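Local coordinates for bifunctional protein FolD (Thermus thermophilus, PDB 6V6Y) that probably oxidises 5,10-methylenetetrahydrofolate to the methenyl form with NADP+ and then hydrolyses that product to 10-formyltetrahydrofolate, at residues A[20-23]-A[24-28]; A[11-14]-A[15-18]; A[269-272]-A[273-277]. One frame throughout, in Å; residues are numbered along the deposited sequence.

Interaction 1 (A[20-23]-A[24-28]); sequences RARL and RSLSF
Arg22 and Leu26 meet where the end of the arginine chain slants across a methyl group: Arg22 NH1 lies 3.6 Å from Leu26 CD2. The backbone oxygen of Ser25 sits at the edge of the same guanidinium, near its plane, and Ser25 CB also approaches Arg22 NH1. With CG anti to the backbone N (chi1 -176°) and a bend at chi2, Arg22 carries its charged end forward along the chain, toward the loop. Arg24 runs the other way. Its chain is extended from CG to NE and lies back along the helix, which sets one face of its guanidinium over Arg20 O, the oxygen being 3.7 Å above the plane and offset toward the rim; Arg24 NH1 comes within 3.4 Å of Ala21 CA. A partly negative carbonyl under a cation is probably a favourable placement.

Around the C-terminal end of helix 8-24, in the catalytic domain, the chain makes a type I turn with Arg24 and Ser25 at its corners. Leu26 N donates to Leu23 O at 2.8 Å, with a bent N-H...O angle of 133° and the donor well above the carbonyl plane. Beyond the turn Leu26 takes an extended backbone, and its CB and CG rest against Leu23 O and Arg22 O, with Leu26 CG 3.4 Å from Arg22 O. A leucine suits this position because its methyls also meet Leu270 and Leu274 on helix 257-276. Arg22 itself touches the same two leucines, its aliphatic part being suited to apolar neighbours.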
loop_
_atom_site.group_PDB
_atom_site.type_symbol
_atom_site.label_atom_id
_atom_site.label_comp_id
_atom_site.label_asym_id
_atom_site.label_seq_id
_atom_site.Cartn_x
_atom_site.Cartn_y
_atom_site.Cartn_z
ATOM N N ARG A 20 -19.141 -10.443 21.495
ATOM C CA ARG A 20 -20.316 -11.010 22.154
ATOM C C ARG A 20 -21.340 -9.924 22.472
ATOM O O ARG A 20 -22.545 -10.113 22.264
ATOM C CB ARG A 20 -19.904 -11.763 23.425
ATOM C CG ARG A 20 -18.955 -12.921 23.166
ATOM C CD ARG A 20 -18.687 -13.740 24.411
ATOM N NE ARG A 20 -17.445 -13.371 25.093
ATOM C CZ ARG A 20 -16.319 -14.084 25.039
ATOM N NH1 ARG A 20 -16.264 -15.198 24.315
ATOM N NH2 ARG A 20 -15.242 -13.688 25.707
ATOM N N ALA A 21 -20.866 -8.763 22.936
ATOM C CA ALA A 21 -21.767 -7.663 23.262
ATOM C C ALA A 21 -22.554 -7.219 22.045
ATOM O O ALA A 21 -23.761 -6.966 22.134
ATOM C CB ALA A 21 -20.981 -6.485 23.836
ATOM N N ARG A 22 -21.888 -7.112 20.896
ATOM C CA ARG A 22 -22.554 -6.577 19.719
ATOM C C ARG A 22 -23.547 -7.580 19.131
ATOM O O ARG A 22 -24.527 -7.177 18.497
ATOM C CB ARG A 22 -21.500 -6.148 18.694
ATOM C CG ARG A 22 -22.055 -5.491 17.444
ATOM C CD ARG A 22 -22.303 -4.004 17.639
ATOM N NE ARG A 22 -22.859 -3.399 16.430
ATOM C CZ ARG A 22 -24.138 -3.499 16.068
ATOM N NH1 ARG A 22 -24.991 -4.179 16.831
ATOM N NH2 ARG A 22 -24.567 -2.921 14.948
ATOM N N LEU A 23 -23.333 -8.879 19.357
ATOM C CA LEU A 23 -24.217 -9.892 18.784
ATOM C C LEU A 23 -25.618 -9.822 19.388
ATOM O O LEU A 23 -26.614 -9.928 18.662
ATOM C CB LEU A 23 -23.621 -11.290 18.983
ATOM C CG LEU A 23 -22.427 -11.672 18.101
ATOM C CD1 LEU A 23 -21.819 -13.002 18.539
ATOM C CD2 LEU A 23 -22.816 -11.721 16.633
ATOM N N ARG A 24 -25.716 -9.657 20.715
ATOM C CA ARG A 24 -27.025 -9.548 21.358
ATOM C C ARG A 24 -27.854 -8.422 20.746
ATOM O O ARG A 24 -29.065 -8.564 20.554
ATOM C CB ARG A 24 -26.855 -9.327 22.859
ATOM C CG ARG A 24 -25.875 -10.267 23.525
ATOM C CD ARG A 24 -25.651 -9.879 24.983
ATOM N NE ARG A 24 -24.718 -10.780 25.663
ATOM C CZ ARG A 24 -23.511 -10.425 26.114
ATOM N NH1 ARG A 24 -23.072 -9.175 25.970
ATOM N NH2 ARG A 24 -22.736 -11.325 26.712
ATOM N N SER A 25 -27.214 -7.302 20.420
ATOM C CA SER A 25 -27.860 -6.190 19.728
ATOM C C SER A 25 -28.102 -6.472 18.242
ATOM O O SER A 25 -28.294 -5.533 17.452
ATOM C CB SER A 25 -27.021 -4.915 19.884
ATOM O OG SER A 25 -27.357 -4.190 21.063
ATOM N N LEU A 26 -28.095 -7.737 17.837
ATOM C CA LEU A 26 -28.292 -8.099 16.444
ATOM C C LEU A 26 -29.358 -9.178 16.339
ATOM O O LEU A 26 -29.451 -10.071 17.192
ATOM C CB LEU A 26 -26.983 -8.582 15.806
ATOM C CG LEU A 26 -26.013 -7.465 15.424
ATOM C CD1 LEU A 26 -24.798 -8.021 14.708
ATOM C CD2 LEU A 26 -26.711 -6.419 14.573
ATOM N N SER A 27 -30.175 -9.069 15.293
ATOM C CA SER A 27 -31.156 -10.103 14.995
ATOM C C SER A 27 -30.468 -11.415 14.643
ATOM O O SER A 27 -30.699 -12.453 15.280
ATOM C CB SER A 27 -32.055 -9.637 13.849
ATOM O OG SER A 27 -32.489 -10.732 13.062
ATOM N N PHE A 28 -29.589 -11.368 13.639
ATOM C CA PHE A 28 -28.983 -12.523 12.999
ATOM C C PHE A 28 -27.695 -12.961 13.698
ATOM O O PHE A 28 -27.274 -12.413 14.725
ATOM C CB PHE A 28 -28.681 -12.199 11.539
ATOM C CG PHE A 28 -27.543 -11.216 11.359
ATOM C CD1 PHE A 28 -27.719 -9.865 11.628
ATOM C CD2 PHE A 28 -26.294 -11.648 10.922
ATOM C CE1 PHE A 28 -26.672 -8.961 11.459
ATOM C CE2 PHE A 28 -25.248 -10.754 10.750
ATOM C CZ PHE A 28 -25.438 -9.411 11.020
#

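Interaction 2 (A[11-14]-A[15-18]); sequences AAEA and VYEE
A chi1 of -162° sets CG of Glu13 nearly anti to the backbone N, and a bend at chi2 (56°) then turns the carboxylate toward the next helical turn, where it meets Tyr16 and Glu17. Tyr16 has its own CG beside the backbone N, so that its ring leans back over the preceding turn. The two side chains cross at about a right angle: Glu13 OE2 reaches the ring edge, near its plane, 4.1 Å from Tyr16 CD2, while the carboxylate plane is turned 59° from that of the ring. The positively polarised ring hydrogens probably make this edge an acceptable neighbour for an anion. Tyr16 CE2 also touches Ala12 CB at 4.1 Å, and Tyr16 CD2 lies 3.4 Å from Ala12 O.

These are neighbours three and four residues apart on helix 8-24. Its backbone bonds run from Tyr16 N to Ala12 O (2.9 Å), from Glu17 N to Glu13 O (2.8 Å) and from Glu18 N to Ala14 O (3.1 Å), with a weak one from Val15 N to Ala11 O. The helix is amphipathic. Ala11 and Ala12 both touch Met260 of helix 257-276, and their small size probably permits this close approach; Tyr16 touches Val262 and Ala263 of that helix and Arg53 and Leu57 of helix 41-57. Glu18, on a more exposed side, forms a salt bridge with Arg144 of helix 137-148.

Glu13 OE1 and Glu17 OE1 approach to 3.5 Å, a pairing of like charges. Arg20 NH2 is salt-bridged to Glu17 OE1; its approach to Glu13 OE1 is modelled too short and is doubtful in detail. A cation beside both acids probably offsets some of their repulsion.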
loop_
_atom_site.group_PDB
_atom_site.type_symbol
_atom_site.label_atom_id
_atom_site.label_comp_id
_atom_site.label_asym_id
_atom_site.label_seq_id
_atom_site.Cartn_x
_atom_site.Cartn_y
_atom_site.Cartn_z
ATOM N N ALA A 11 -5.379 -9.704 25.221
ATOM C CA ALA A 11 -5.865 -8.728 24.251
ATOM C C ALA A 11 -6.976 -9.314 23.389
ATOM O O ALA A 11 -7.941 -8.618 23.054
ATOM C CB ALA A 11 -4.718 -8.226 23.374
ATOM N N ALA A 12 -6.858 -10.592 23.013
ATOM C CA ALA A 12 -7.906 -11.209 22.202
ATOM C C ALA A 12 -9.228 -11.250 22.955
ATOM O O ALA A 12 -10.299 -11.086 22.354
ATOM C CB ALA A 12 -7.489 -12.621 21.785
ATOM N N GLU A 13 -9.170 -11.467 24.279
ATOM C CA GLU A 13 -10.394 -11.558 25.074
ATOM C C GLU A 13 -11.156 -10.241 25.050
ATOM O O GLU A 13 -12.387 -10.233 24.977
ATOM C CB GLU A 13 -10.074 -11.965 26.519
ATOM C CG GLU A 13 -11.255 -12.496 27.293
ATOM C CD GLU A 13 -11.913 -13.678 26.588
ATOM O OE1 GLU A 13 -13.165 -13.717 26.521
ATOM O OE2 GLU A 13 -11.180 -14.565 26.082
ATOM N N ALA A 14 -10.446 -9.110 25.091
ATOM C CA ALA A 14 -11.146 -7.835 24.955
ATOM C C ALA A 14 -11.866 -7.734 23.608
ATOM O O ALA A 14 -12.972 -7.178 23.532
ATOM C CB ALA A 14 -10.181 -6.666 25.150
ATOM N N VAL A 15 -11.279 -8.282 22.536
ATOM C CA VAL A 15 -11.983 -8.285 21.246
ATOM C C VAL A 15 -13.217 -9.178 21.311
ATOM O O VAL A 15 -14.287 -8.825 20.800
ATOM C CB VAL A 15 -11.061 -8.726 20.092
ATOM C CG1 VAL A 15 -11.874 -8.813 18.764
ATOM C CG2 VAL A 15 -9.861 -7.799 19.939
ATOM N N TYR A 16 -13.077 -10.365 21.916
ATOM C CA TYR A 16 -14.180 -11.320 21.973
ATOM C C TYR A 16 -15.325 -10.786 22.818
ATOM O O TYR A 16 -16.496 -11.001 22.487
ATOM C CB TYR A 16 -13.683 -12.650 22.530
ATOM C CG TYR A 16 -12.791 -13.413 21.575
ATOM C CD1 TYR A 16 -13.029 -13.406 20.200
ATOM C CD2 TYR A 16 -11.701 -14.135 22.046
ATOM C CE1 TYR A 16 -12.203 -14.105 19.329
ATOM C CE2 TYR A 16 -10.879 -14.836 21.186
ATOM C CZ TYR A 16 -11.137 -14.819 19.833
ATOM O OH TYR A 16 -10.314 -15.527 18.996
ATOM N N GLU A 17 -15.002 -10.103 23.917
ATOM C CA GLU A 17 -16.015 -9.432 24.725
ATOM C C GLU A 17 -16.770 -8.395 23.899
ATOM O O GLU A 17 -18.005 -8.320 23.956
ATOM C CB GLU A 17 -15.345 -8.790 25.939
ATOM C CG GLU A 17 -16.007 -9.041 27.291
ATOM C CD GLU A 17 -16.480 -10.473 27.496
ATOM O OE1 GLU A 17 -15.652 -11.407 27.379
ATOM O OE2 GLU A 17 -17.684 -10.653 27.784
ATOM N N GLU A 18 -16.043 -7.590 23.108
ATOM C CA GLU A 18 -16.698 -6.638 22.207
ATOM C C GLU A 18 -17.624 -7.341 21.222
ATOM O O GLU A 18 -18.719 -6.841 20.920
ATOM C CB GLU A 18 -15.659 -5.813 21.445
ATOM C CG GLU A 18 -15.164 -4.601 22.232
ATOM C CD GLU A 18 -13.823 -4.049 21.764
ATOM O OE1 GLU A 18 -13.061 -3.556 22.627
ATOM O OE2 GLU A 18 -13.534 -4.100 20.545
#

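Interaction 3 (A[269-272]-A[273-277]); sequences TLEA and ALLRR
The carboxylate of Glu271 is the flat group that touches the other segment, and it does so through one oxygen: Glu271 OE2 lies 3.7 Å from Leu275 CD1 as the two side chains slant past each other. A bend at chi2 (-76°) curls the glutamate toward that methyl. Leu275 CD1 also packs on Glu271 O at 3.4 Å, so one methyl touches both the backbone oxygen and a carboxylate oxygen of the same residue.

On another side of the helix, Leu270 CD1 meets Leu274 CG at 3.8 Å and Leu274 CD1 at the same distance. Leu270 and Leu274, one helical turn apart, make an apolar strip that Arg22 of helix 8-24 touches, and Phe28 packs on Leu274. The backbone is regular helix: Ala273 N binds Thr269 O (3.1 Å), Leu274 N binds Leu270 O (3.0 Å) and Leu275 N binds Glu271 O (2.9 Å), followed by a weaker bond from Arg276 N to Ala272 O.

This is the last part of helix 257-276, which returns from the Rossmann-type NAD(P)-binding domain to pack on the catalytic domain. Alanine suits position 273, where Phe28 and Asp89 come close. Arg276 and Arg277 both form salt bridges with Asp89, and Arg276 NH2 donates to Glu86 O. Two cations at the chain's end probably stabilise the ionised form of that aspartate and fasten the helix terminus electrostatically, while leucines supply the apolar contact.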
loop_
_atom_site.group_PDB
_atom_site.type_symbol
_atom_site.label_atom_id
_atom_site.label_comp_id
_atom_site.label_asym_id
_atom_site.label_seq_id
_atom_site.Cartn_x
_atom_site.Cartn_y
_atom_site.Cartn_z
ATOM N N THR A 269 -15.382 -10.999 10.394
ATOM C CA THR A 269 -16.565 -11.742 9.968
ATOM C C THR A 269 -17.839 -10.985 10.343
ATOM O O THR A 269 -18.737 -10.808 9.513
ATOM C CB THR A 269 -16.546 -13.145 10.570
ATOM O OG1 THR A 269 -15.411 -13.851 10.068
ATOM C CG2 THR A 269 -17.804 -13.926 10.183
ATOM N N LEU A 270 -17.922 -10.515 11.588
ATOM C CA LEU A 270 -18.980 -9.587 11.973
ATOM C C LEU A 270 -19.047 -8.400 11.019
ATOM O O LEU A 270 -20.117 -8.065 10.498
ATOM C CB LEU A 270 -18.742 -9.110 13.405
ATOM C CG LEU A 270 -19.783 -8.183 14.041
ATOM C CD1 LEU A 270 -21.220 -8.570 13.646
ATOM C CD2 LEU A 270 -19.618 -8.160 15.570
ATOM N N GLU A 271 -17.906 -7.754 10.772
ATOM C CA GLU A 271 -17.910 -6.531 9.978
ATOM C C GLU A 271 -18.449 -6.789 8.581
ATOM O O GLU A 271 -19.270 -6.019 8.073
ATOM C CB GLU A 271 -16.498 -5.947 9.907
ATOM C CG GLU A 271 -16.121 -5.134 11.124
ATOM C CD GLU A 271 -16.791 -3.783 11.119
ATOM O OE1 GLU A 271 -17.098 -3.272 12.221
ATOM O OE2 GLU A 271 -17.013 -3.242 10.003
ATOM N N ALA A 272 -17.986 -7.868 7.941
ATOM C CA ALA A 272 -18.474 -8.222 6.613
ATOM C C ALA A 272 -19.986 -8.396 6.617
ATOM O O ALA A 272 -20.670 -7.940 5.695
ATOM C CB ALA A 272 -17.789 -9.501 6.122
ATOM N N ALA A 273 -20.520 -9.046 7.657
ATOM C CA ALA A 273 -21.965 -9.235 7.770
ATOM C C ALA A 273 -22.701 -7.899 7.802
ATOM O O ALA A 273 -23.672 -7.694 7.063
ATOM C CB ALA A 273 -22.289 -10.055 9.021
ATOM N N LEU A 274 -22.247 -6.971 8.655
ATOM C CA LEU A 274 -22.935 -5.692 8.813
ATOM C C LEU A 274 -22.744 -4.785 7.601
ATOM O O LEU A 274 -23.591 -3.927 7.334
ATOM C CB LEU A 274 -22.451 -5.002 10.092
ATOM C CG LEU A 274 -22.478 -5.849 11.369
ATOM C CD1 LEU A 274 -22.113 -5.047 12.613
ATOM C CD2 LEU A 274 -23.836 -6.476 11.543
ATOM N N LEU A 275 -21.652 -4.959 6.851
ATOM C CA LEU A 275 -21.440 -4.145 5.656
ATOM C C LEU A 275 -22.453 -4.481 4.562
ATOM O O LEU A 275 -22.875 -3.594 3.810
ATOM C CB LEU A 275 -20.009 -4.323 5.142
ATOM C CG LEU A 275 -18.995 -3.226 5.497
ATOM C CD1 LEU A 275 -19.088 -2.824 6.976
ATOM C CD2 LEU A 275 -17.576 -3.662 5.139
ATOM N N ARG A 276 -22.852 -5.752 4.450
ATOM C CA ARG A 276 -23.948 -6.127 3.558
ATOM C C ARG A 276 -25.279 -5.658 4.143
ATOM O O ARG A 276 -25.896 -4.712 3.637
ATOM C CB ARG A 276 -23.970 -7.640 3.329
ATOM C CG ARG A 276 -23.016 -8.159 2.259
ATOM C CD ARG A 276 -22.796 -9.663 2.445
ATOM N NE ARG A 276 -23.971 -10.435 2.057
ATOM C CZ ARG A 276 -24.658 -11.265 2.846
ATOM N NH1 ARG A 276 -24.310 -11.473 4.111
ATOM N NH2 ARG A 276 -25.715 -11.896 2.354
ATOM N N ARG A 277 -25.722 -6.315 5.214
ATOM C CA ARG A 277 -26.895 -5.884 5.971
ATOM C C ARG A 277 -26.586 -4.629 6.803
ATOM O O ARG A 277 -27.037 -3.517 6.499
ATOM C CB ARG A 277 -27.377 -7.013 6.890
ATOM C CG ARG A 277 -27.042 -8.411 6.396
ATOM C CD ARG A 277 -26.990 -9.413 7.535
ATOM N NE ARG A 277 -26.302 -10.646 7.149
ATOM C CZ ARG A 277 -26.769 -11.873 7.391
ATOM N NH1 ARG A 277 -27.922 -12.024 8.028
ATOM N NH2 ARG A 277 -26.088 -12.954 7.007
#

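Overall arrangement
Interactions 2 and 1 follow one another along helix 8-24, their centres 15 Å apart, and are joined by the salt bridge of Arg20 with Glu13; its modelled length is implausibly short, so the detailed geometry is doubtful. Interaction 3 comes from the far end of the sequence, yet its centre is 12 Å from that of interaction 1. There Phe28 CZ packs 3.4 Å from Leu274 CD2, and the ring makes a cation-pi contact with Arg277, joining the two family domains. Interactions 2 and 3 do not touch, their nearest atoms being about 6 Å apart. All three lie away from the annotated NADP+ sites, although the Tyr16 side chain is about 11 Å from the bound cofactor.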